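DTDP-4-dehydrorhamnose 3,5-epimerase (Elizabethkingia anophelis NUHP1, PDB 6C46) probably catalyses the 3,5-epimerisation of dTDP-4-dehydro-6-deoxy-glucose, a step of dTDP-L-rhamnose biosynthesis, and binds calcium. Local coordinates at residues V92-R97 / S159-D164; V12-P15 / Y20-E23; P24-D29 / E114-F119; L16-I21 / T47-H52. All coordinates share one frame; numbering follows the deposited sequence.

Contact 1 (V92-R97 / S159-D164); sequences VAVDLR and SDLSID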
# COMPACT_ATOMS: atom_id res chain seq x y z
N VAL A 92 11.10 -0.17 15.16
CA VAL A 92 12.08 -1.08 15.77
C VAL A 92 11.68 -2.52 15.52
O VAL A 92 10.50 -2.88 15.65
CB VAL A 92 12.21 -0.82 17.29
CG1 VAL A 92 13.12 -1.86 17.92
CG2 VAL A 92 12.76 0.59 17.56
N ALA A 93 12.65 -3.36 15.16
CA ALA A 93 12.46 -4.79 15.01
C ALA A 93 13.42 -5.53 15.94
O ALA A 93 14.53 -5.06 16.18
CB ALA A 93 12.70 -5.24 13.56
N VAL A 94 12.97 -6.68 16.45
CA VAL A 94 13.76 -7.54 17.35
C VAL A 94 13.70 -8.96 16.83
O VAL A 94 12.61 -9.52 16.65
CB VAL A 94 13.24 -7.51 18.80
CG1 VAL A 94 14.17 -8.38 19.69
CG2 VAL A 94 13.14 -6.07 19.29
N ASP A 95 14.85 -9.56 16.60
CA ASP A 95 14.92 -10.93 16.11
C ASP A 95 14.68 -11.86 17.30
O ASP A 95 15.43 -11.83 18.28
CB ASP A 95 16.28 -11.17 15.43
CG ASP A 95 16.40 -12.53 14.77
OD1 ASP A 95 15.53 -13.41 14.99
OD2 ASP A 95 17.37 -12.70 13.99
N LEU A 96 13.62 -12.67 17.23
CA LEU A 96 13.31 -13.61 18.30
C LEU A 96 13.43 -15.06 17.87
O LEU A 96 12.88 -15.94 18.53
CB LEU A 96 11.92 -13.33 18.86
CG LEU A 96 11.73 -11.94 19.48
CD1 LEU A 96 10.25 -11.73 19.83
CD2 LEU A 96 12.63 -11.76 20.70
N ARG A 97 14.12 -15.33 16.76
CA ARG A 97 14.34 -16.70 16.31
C ARG A 97 15.50 -17.31 17.09
O ARG A 97 16.66 -16.91 16.90
CB ARG A 97 14.60 -16.73 14.81
CG ARG A 97 13.42 -16.12 14.03
CD ARG A 97 13.80 -15.87 12.59
NE ARG A 97 14.92 -14.93 12.51
CZ ARG A 97 15.48 -14.51 11.38
NH1 ARG A 97 15.00 -14.94 10.21
NH2 ARG A 97 16.51 -13.66 11.42
N SER A 159 14.79 -4.18 29.81
CA SER A 159 16.16 -3.78 30.11
C SER A 159 17.21 -4.66 29.43
O SER A 159 18.34 -4.21 29.23
CB SER A 159 16.38 -3.76 31.62
OG SER A 159 16.18 -5.05 32.17
N ASP A 160 16.88 -5.91 29.09
CA ASP A 160 17.83 -6.72 28.34
C ASP A 160 18.00 -6.20 26.91
O ASP A 160 19.12 -6.17 26.39
CB ASP A 160 17.39 -8.19 28.32
CG ASP A 160 17.53 -8.86 29.69
OD1 ASP A 160 18.37 -8.43 30.50
OD2 ASP A 160 16.83 -9.85 29.95
N LEU A 161 16.90 -5.78 26.27
CA LEU A 161 17.01 -5.26 24.92
C LEU A 161 17.55 -3.83 24.90
O LEU A 161 18.26 -3.46 23.96
CB LEU A 161 15.65 -5.29 24.23
CG LEU A 161 15.01 -6.67 24.16
CD1 LEU A 161 13.69 -6.58 23.41
CD2 LEU A 161 15.98 -7.65 23.49
N SER A 162 17.20 -3.04 25.91
CA SER A 162 17.66 -1.66 26.03
C SER A 162 17.47 -0.88 24.72
O SER A 162 18.38 -0.23 24.22
CB SER A 162 19.12 -1.61 26.49
OG SER A 162 19.51 -0.30 26.82
N ILE A 163 16.25 -0.93 24.17
CA ILE A 163 15.97 -0.23 22.93
C ILE A 163 15.94 1.28 23.16
O ILE A 163 15.35 1.76 24.13
CB ILE A 163 14.65 -0.72 22.33
CG1 ILE A 163 14.78 -2.19 21.94
CG2 ILE A 163 14.23 0.16 21.12
CD1 ILE A 163 13.42 -2.86 21.75
N ASP A 164 16.55 2.03 22.25
CA ASP A 164 16.47 3.49 22.24
C ASP A 164 15.22 3.90 21.45
O ASP A 164 15.19 3.81 20.22
CB ASP A 164 17.72 4.08 21.60
CG ASP A 164 17.74 5.60 21.60
OD1 ASP A 164 16.78 6.22 22.10
OD2 ASP A 164 18.75 6.17 21.13
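One sheet of the cupin barrel supplies strand 88-95, whose V92 and V94 meet L161 and I163 of the loop that follows strand 151-153. No hydrogen bond crosses between the segments, and the CA atoms of V92 and I163 stay 8.2 Å apart, so side chains bridge the gap. Both methyls of V92 lie against I163 CG2, with V92 CG2 3.9 Å from I163 CG2. V94 meets L161 tip to tip, CG1 to CD1 at 4.2 Å, while V94 CG2 also lies 4.1 Å from I163 CD1. The I163 torsion (chi1 -65°) sets CG1 beside its own backbone N and carries CD1 between the two valines. L69 and C106 touch V94, L161 and I163 and add to this apolar patch.

At the strand's end, D95 OD1 accepts from R97 N at 3.0 Å in an Asx turn. R97 also grips the carboxylate side-on, with NE to OD1 at 3.0 Å and NH2 to OD2 at 2.9 Å. V92 and V94 thus turn to one face of the strand and A93 to the other, where it meets F119 of the six-stranded sheet; the loop lies on the outer face of the two-sheet cupin barrel.

Contact 2 (V12-P15 / Y20-E23); sequences VKTP and YIIE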
# COMPACT_ATOMS: atom_id res chain seq x y z
N VAL A 12 18.59 -3.00 1.25
CA VAL A 12 19.78 -2.62 2.00
C VAL A 12 19.89 -3.47 3.26
O VAL A 12 18.91 -3.58 4.02
CB VAL A 12 19.76 -1.11 2.34
CG1 VAL A 12 20.92 -0.75 3.24
CG2 VAL A 12 19.80 -0.28 1.04
N LYS A 13 21.06 -4.05 3.49
CA LYS A 13 21.30 -4.92 4.64
C LYS A 13 21.14 -4.16 5.95
O LYS A 13 21.50 -2.98 6.06
CB LYS A 13 22.72 -5.49 4.54
CG LYS A 13 23.02 -6.57 5.57
CD LYS A 13 22.49 -7.93 5.11
CE LYS A 13 22.96 -9.04 6.04
NZ LYS A 13 22.34 -8.91 7.41
N THR A 14 20.61 -4.84 6.97
CA THR A 14 20.65 -4.32 8.33
C THR A 14 21.42 -5.30 9.21
O THR A 14 21.77 -6.40 8.76
CB THR A 14 19.23 -4.12 8.90
OG1 THR A 14 18.67 -5.39 9.21
CG2 THR A 14 18.35 -3.41 7.89
N PRO A 15 21.69 -4.96 10.47
CA PRO A 15 22.37 -5.92 11.35
C PRO A 15 21.54 -7.15 11.71
O PRO A 15 22.08 -8.05 12.36
CB PRO A 15 22.68 -5.10 12.61
CG PRO A 15 22.67 -3.66 12.16
CD PRO A 15 21.62 -3.61 11.08
N TYR A 20 15.47 -6.22 6.00
CA TYR A 20 16.00 -5.34 4.96
C TYR A 20 15.26 -4.03 4.89
O TYR A 20 14.07 -3.94 5.22
CB TYR A 20 15.94 -5.98 3.54
CG TYR A 20 16.71 -7.27 3.48
CD1 TYR A 20 18.11 -7.26 3.43
CD2 TYR A 20 16.05 -8.48 3.48
CE1 TYR A 20 18.83 -8.44 3.41
CE2 TYR A 20 16.76 -9.67 3.45
CZ TYR A 20 18.14 -9.64 3.41
OH TYR A 20 18.82 -10.82 3.39
N ILE A 21 15.97 -3.01 4.41
CA ILE A 21 15.40 -1.73 4.03
C ILE A 21 15.20 -1.74 2.51
O ILE A 21 16.14 -2.04 1.76
CB ILE A 21 16.32 -0.57 4.45
CG1 ILE A 21 16.49 -0.56 5.97
CG2 ILE A 21 15.78 0.79 3.92
CD1 ILE A 21 17.73 0.23 6.41
N ILE A 22 14.00 -1.38 2.05
CA ILE A 22 13.77 -1.20 0.62
C ILE A 22 13.96 0.28 0.32
O ILE A 22 13.18 1.12 0.78
CB ILE A 22 12.38 -1.64 0.18
CG1 ILE A 22 12.10 -3.05 0.68
CG2 ILE A 22 12.28 -1.54 -1.38
CD1 ILE A 22 10.83 -3.70 0.10
N GLU A 23 14.99 0.59 -0.45
CA GLU A 23 15.25 1.96 -0.90
C GLU A 23 14.66 2.14 -2.29
O GLU A 23 15.03 1.38 -3.20
CB GLU A 23 16.74 2.25 -0.92
CG GLU A 23 17.12 3.59 -1.57
CD GLU A 23 18.64 3.82 -1.56
OE1 GLU A 23 19.30 3.33 -0.64
OE2 GLU A 23 19.16 4.47 -2.49
O HOH W 1 20.23 -11.12 5.87
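V12 and I21 form an antiparallel hydrogen-bonded pair with CA atoms 4.9 Å apart, joined by V12 N to I21 O at 2.7 Å (N-H...O 166°) and by I21 N to V12 O at 3.0 Å (174°). The acceptor V12 O also receives a CA-H...O contact from Y20 and lies near the plane of the Y20 ring, at its edge.

On the face that carries V12 and I21, the two CB atoms stand 4.1 Å apart. T14 extends this apolar patch beyond the bonded pair: its CG2 lies 3.9 Å from I21 CG1, and I21 CD1 is almost as near. The T14 torsion (chi1 74°) turns CG2 toward the isoleucine, while OG1 accepts from L16 N and bonds to C19 O, which ties down the turn. At the other end, V12 CG2 crosses the extended E23 side chain near E23 OE1, 4.0 Å away, while OE2 forms a salt bridge with K10.

The Y20 ring and K13 lie on the reverse face. K13 CD approaches Y20 CE1 obliquely at 4.1 Å. Bends in the lysine chain bring NZ back to its own segment, where it donates to T14 O at 2.9 Å; a water bonded to Y20 OH has a weak link to the same NZ.

The arrangement is a beta hairpin at one border of the six-stranded antiparallel sheet. Strand 10-13 is outermost within this chain, strand 20-23 pairs on its other side with strand 118-121, and Y107 and M109 of strand 106-112 touch I21.

Contact 3 (P24-D29 / E114-F119); sequences PTVFED and ENKLQF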
# COMPACT_ATOMS: atom_id res chain seq x y z
N PRO A 24 13.79 3.11 -2.50
CA PRO A 24 13.11 3.23 -3.79
C PRO A 24 13.99 3.91 -4.83
O PRO A 24 14.88 4.70 -4.51
CB PRO A 24 11.90 4.11 -3.45
CG PRO A 24 12.50 5.09 -2.46
CD PRO A 24 13.50 4.25 -1.62
N THR A 25 13.74 3.59 -6.10
CA THR A 25 14.35 4.30 -7.21
C THR A 25 13.29 5.25 -7.76
O THR A 25 12.36 4.82 -8.46
CB THR A 25 14.85 3.32 -8.28
OG1 THR A 25 15.85 2.49 -7.71
CG2 THR A 25 15.42 4.08 -9.46
N VAL A 26 13.42 6.52 -7.44
CA VAL A 26 12.39 7.51 -7.75
C VAL A 26 12.72 8.20 -9.06
O VAL A 26 13.84 8.70 -9.25
CB VAL A 26 12.25 8.52 -6.60
CG1 VAL A 26 11.13 9.53 -6.91
CG2 VAL A 26 11.97 7.76 -5.32
N PHE A 27 11.77 8.17 -9.99
CA PHE A 27 11.91 8.86 -11.26
C PHE A 27 11.15 10.18 -11.20
O PHE A 27 9.94 10.19 -10.96
CB PHE A 27 11.43 7.98 -12.41
CG PHE A 27 12.21 6.70 -12.53
CD1 PHE A 27 13.40 6.67 -13.24
CD2 PHE A 27 11.77 5.54 -11.91
CE1 PHE A 27 14.13 5.49 -13.35
CE2 PHE A 27 12.49 4.36 -12.01
CZ PHE A 27 13.68 4.34 -12.73
N GLU A 28 11.85 11.28 -11.42
CA GLU A 28 11.25 12.59 -11.35
C GLU A 28 11.03 13.09 -12.77
O GLU A 28 11.65 12.62 -13.72
CB GLU A 28 12.13 13.57 -10.55
N ASP A 29 10.10 14.04 -12.90
CA ASP A 29 9.78 14.64 -14.19
C ASP A 29 8.89 15.85 -13.93
O ASP A 29 8.66 16.23 -12.77
CB ASP A 29 9.11 13.63 -15.13
CG ASP A 29 7.66 13.33 -14.75
OD1 ASP A 29 6.82 13.14 -15.66
OD2 ASP A 29 7.35 13.29 -13.53
N GLU A 114 8.68 11.59 3.74
CA GLU A 114 9.74 12.19 2.95
C GLU A 114 10.73 11.14 2.48
O GLU A 114 11.13 11.17 1.31
CB GLU A 114 10.45 13.27 3.76
CG GLU A 114 11.55 13.98 3.00
CD GLU A 114 12.09 15.20 3.73
OE1 GLU A 114 12.09 15.21 4.98
OE2 GLU A 114 12.52 16.15 3.04
N ASN A 115 11.16 10.21 3.35
CA ASN A 115 12.25 9.35 2.88
C ASN A 115 11.76 8.15 2.09
O ASN A 115 12.58 7.49 1.44
CB ASN A 115 13.21 8.94 4.04
CG ASN A 115 12.63 7.93 5.07
OD1 ASN A 115 11.69 7.17 4.83
ND2 ASN A 115 13.26 7.94 6.25
N LYS A 116 10.45 7.86 2.12
CA LYS A 116 9.84 6.82 1.29
C LYS A 116 10.41 5.43 1.54
O LYS A 116 10.19 4.50 0.74
CB LYS A 116 9.96 7.17 -0.20
CG LYS A 116 9.45 8.55 -0.55
CD LYS A 116 9.67 8.85 -2.07
CE LYS A 116 9.33 10.29 -2.43
NZ LYS A 116 10.19 11.30 -1.76
N LEU A 117 11.11 5.24 2.65
CA LEU A 117 11.69 3.94 2.93
C LEU A 117 10.64 2.93 3.38
O LEU A 117 9.63 3.26 3.99
CB LEU A 117 12.77 4.08 4.02
CG LEU A 117 13.99 4.93 3.62
CD1 LEU A 117 15.02 5.11 4.80
CD2 LEU A 117 14.67 4.33 2.41
N GLN A 118 10.92 1.66 3.11
CA GLN A 118 10.16 0.56 3.68
C GLN A 118 11.10 -0.35 4.45
O GLN A 118 12.27 -0.50 4.10
CB GLN A 118 9.46 -0.26 2.62
CG GLN A 118 8.49 0.54 1.75
CD GLN A 118 8.17 -0.26 0.53
OE1 GLN A 118 7.24 -1.05 0.54
NE2 GLN A 118 8.99 -0.12 -0.52
N PHE A 119 10.55 -1.02 5.45
CA PHE A 119 11.33 -1.85 6.37
C PHE A 119 10.67 -3.22 6.36
O PHE A 119 9.46 -3.33 6.61
CB PHE A 119 11.30 -1.21 7.77
CG PHE A 119 12.21 -1.85 8.80
CD1 PHE A 119 11.84 -1.85 10.14
CD2 PHE A 119 13.43 -2.38 8.46
CE1 PHE A 119 12.68 -2.39 11.13
CE2 PHE A 119 14.27 -2.92 9.42
CZ PHE A 119 13.89 -2.93 10.77
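K116 lies across P24 and V26, and its side chain can be followed outward from the backbone. CB comes first, 4.0 Å from P24 CG, the lysine crossing the proline ring at about a right angle. CG stands beside the backbone N (chi1 -53°), and from there the chain runs extended as far as CE, past the proline toward the valine. CD reaches V26 CG2 at 4.1 Å, again crossing nearly at a right angle. The bend comes only at the last torsion (chi4 63°), which turns NZ away from the valine and back to its own segment, where it donates to E114 O at 3.2 Å. The aliphatic part of the lysine thus makes the contact, while the ammonium end turns to the E114 carbonyl.

K116 occupies a tight bend leading into strand 118-121. N115 OD1 accepts from L117 N at 3.0 Å (N-H...O 166°), which defines an Asx turn, and K116 at its middle has positive phi. N115 ND2 bonds E110 O, tying the turn back to strand 106-112. The bend therefore presents K116 to the segment that leads from strand 20-23 to the hairpin of strands 27-29 and 32-39.

L117 adds a lesser touch, CD2 to P24 CD at 4.2 Å, although its CB points away. Y33 and Y35 of strand 32-39 both touch K116; Y35 also meets P24, and Y33 meets V26.

Contact 4 (L16-I21 / T47-H52); sequences LKDCYI and TGLNGH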
# COMPACT_ATOMS: atom_id res chain seq x y z
N LEU A 16 20.25 -7.23 11.35
CA LEU A 16 19.44 -8.38 11.71
C LEU A 16 19.25 -9.28 10.48
O LEU A 16 18.94 -8.78 9.40
CB LEU A 16 18.08 -7.96 12.28
CG LEU A 16 18.15 -6.96 13.46
CD1 LEU A 16 16.75 -6.71 14.02
CD2 LEU A 16 19.07 -7.43 14.57
N LYS A 17 19.47 -10.58 10.65
CA LYS A 17 19.39 -11.48 9.50
C LYS A 17 18.01 -11.45 8.88
O LYS A 17 17.01 -11.59 9.59
CB LYS A 17 19.71 -12.91 9.92
CG LYS A 17 19.83 -13.88 8.72
CD LYS A 17 20.15 -15.32 9.20
CE LYS A 17 18.98 -15.93 9.95
NZ LYS A 17 19.23 -17.35 10.28
N ASP A 18 17.95 -11.33 7.55
CA ASP A 18 16.75 -11.36 6.72
C ASP A 18 15.92 -10.10 6.85
O ASP A 18 14.84 -10.03 6.27
CB ASP A 18 15.83 -12.54 7.01
CG ASP A 18 16.54 -13.90 6.87
OD1 ASP A 18 17.17 -14.12 5.82
OD2 ASP A 18 16.45 -14.72 7.80
N CYS A 19 16.38 -9.11 7.59
CA CYS A 19 15.64 -7.88 7.79
C CYS A 19 16.26 -6.80 6.90
O CYS A 19 17.46 -6.52 7.02
CB CYS A 19 15.68 -7.54 9.29
SG CYS A 19 14.99 -5.98 9.82
N TYR A 20 15.47 -6.22 6.00
CA TYR A 20 16.00 -5.34 4.96
C TYR A 20 15.26 -4.03 4.89
O TYR A 20 14.07 -3.94 5.22
CB TYR A 20 15.94 -5.98 3.54
CG TYR A 20 16.71 -7.27 3.48
CD1 TYR A 20 18.11 -7.26 3.43
CD2 TYR A 20 16.05 -8.48 3.48
CE1 TYR A 20 18.83 -8.44 3.41
CE2 TYR A 20 16.76 -9.67 3.45
CZ TYR A 20 18.14 -9.64 3.41
OH TYR A 20 18.82 -10.82 3.39
N ILE A 21 15.97 -3.01 4.41
CA ILE A 21 15.40 -1.73 4.03
C ILE A 21 15.20 -1.74 2.51
O ILE A 21 16.14 -2.04 1.76
CB ILE A 21 16.32 -0.57 4.45
CG1 ILE A 21 16.49 -0.56 5.97
CG2 ILE A 21 15.78 0.79 3.92
CD1 ILE A 21 17.73 0.23 6.41
N THR A 47 15.77 -12.50 -2.25
CA THR A 47 15.87 -12.97 -0.88
C THR A 47 15.64 -14.46 -0.70
O THR A 47 15.98 -14.98 0.37
CB THR A 47 14.89 -12.23 0.01
OG1 THR A 47 13.55 -12.53 -0.42
CG2 THR A 47 15.14 -10.77 -0.12
N GLY A 48 15.02 -15.13 -1.66
CA GLY A 48 14.55 -16.48 -1.39
C GLY A 48 13.48 -16.58 -0.31
O GLY A 48 13.14 -17.68 0.12
N LEU A 49 12.94 -15.44 0.13
CA LEU A 49 11.87 -15.41 1.13
C LEU A 49 10.51 -15.28 0.46
O LEU A 49 10.41 -14.90 -0.71
CB LEU A 49 12.06 -14.25 2.10
CG LEU A 49 13.38 -14.24 2.89
CD1 LEU A 49 13.48 -12.97 3.69
CD2 LEU A 49 13.40 -15.42 3.83
N ASN A 50 9.46 -15.58 1.22
CA ASN A 50 8.09 -15.33 0.76
C ASN A 50 7.85 -13.84 0.54
O ASN A 50 8.08 -13.02 1.43
CB ASN A 50 7.11 -15.85 1.79
CG ASN A 50 5.67 -15.52 1.43
OD1 ASN A 50 5.28 -15.53 0.25
ND2 ASN A 50 4.86 -15.26 2.45
N GLY A 51 7.39 -13.47 -0.65
CA GLY A 51 7.05 -12.08 -0.91
C GLY A 51 5.57 -11.81 -1.08
O GLY A 51 5.20 -10.70 -1.50
N HIS A 52 4.71 -12.78 -0.78
CA HIS A 52 3.26 -12.67 -0.98
C HIS A 52 2.62 -12.03 0.25
O HIS A 52 2.45 -12.69 1.29
CB HIS A 52 2.68 -14.06 -1.22
CG HIS A 52 1.20 -14.07 -1.43
ND1 HIS A 52 0.48 -15.24 -1.57
CD2 HIS A 52 0.30 -13.06 -1.58
CE1 HIS A 52 -0.80 -14.95 -1.76
NE2 HIS A 52 -0.93 -13.64 -1.77
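D18 and L49 meet through carbon: L49 CD1 lies 4.1 Å from D18 CB and equally near D18 O. Beside them, T47 CG2 sits 4.1 Å from Y20 CE2, the two side chains lying alongside and pointing in contrary senses. No hydrogen bond joins the segments.

The next shell sets these groups in place. D18 occupies a type II beta turn from L16 to C19, closed by C19 N to L16 O at 3.2 Å; its phi of 72° matches the third position of such a turn. D18 OD2 forms a salt bridge with R97, while R97 also bonds K17 O. T47 closes helix 40-47. Its OG1 accepts from L49 N at 3.0 Å in an ST turn and bonds F43 O, leaving the methyl directed at the tyrosine (chi1 64°).

Farther out, G51 N donates to E44, which with E40 binds calcium. H52 reaches the second subunit, bonding its E40 and stacking on its H52.

Chemically, the contact is apolar where the segments touch, since D18 OD2 and T47 OG1 find their partners other than across it; this implies that van der Waals contact joins the turn to the helix end beside the calcium site.

Contact 1 is partly buried, its valines coming from the five-stranded sheet, whereas contacts 2, 3 and 4 are surface contacts around the six-stranded sheet. Only contact 2 is built on backbone pairing between its segments; the other three rely on side-chain packing and keep their hydrogen bonds within a segment or send them elsewhere. Contacts 2 and 4 share Y20 and I21 on strand 20-23, their centres about 9 Å apart, and the same strand pairs with that of contact 3 through I22 N and Q118 O. Contacts 1 and 3, centres about 27 Å apart, still meet in an apolar touch, whereas a salt bridge joins contacts 1 and 4.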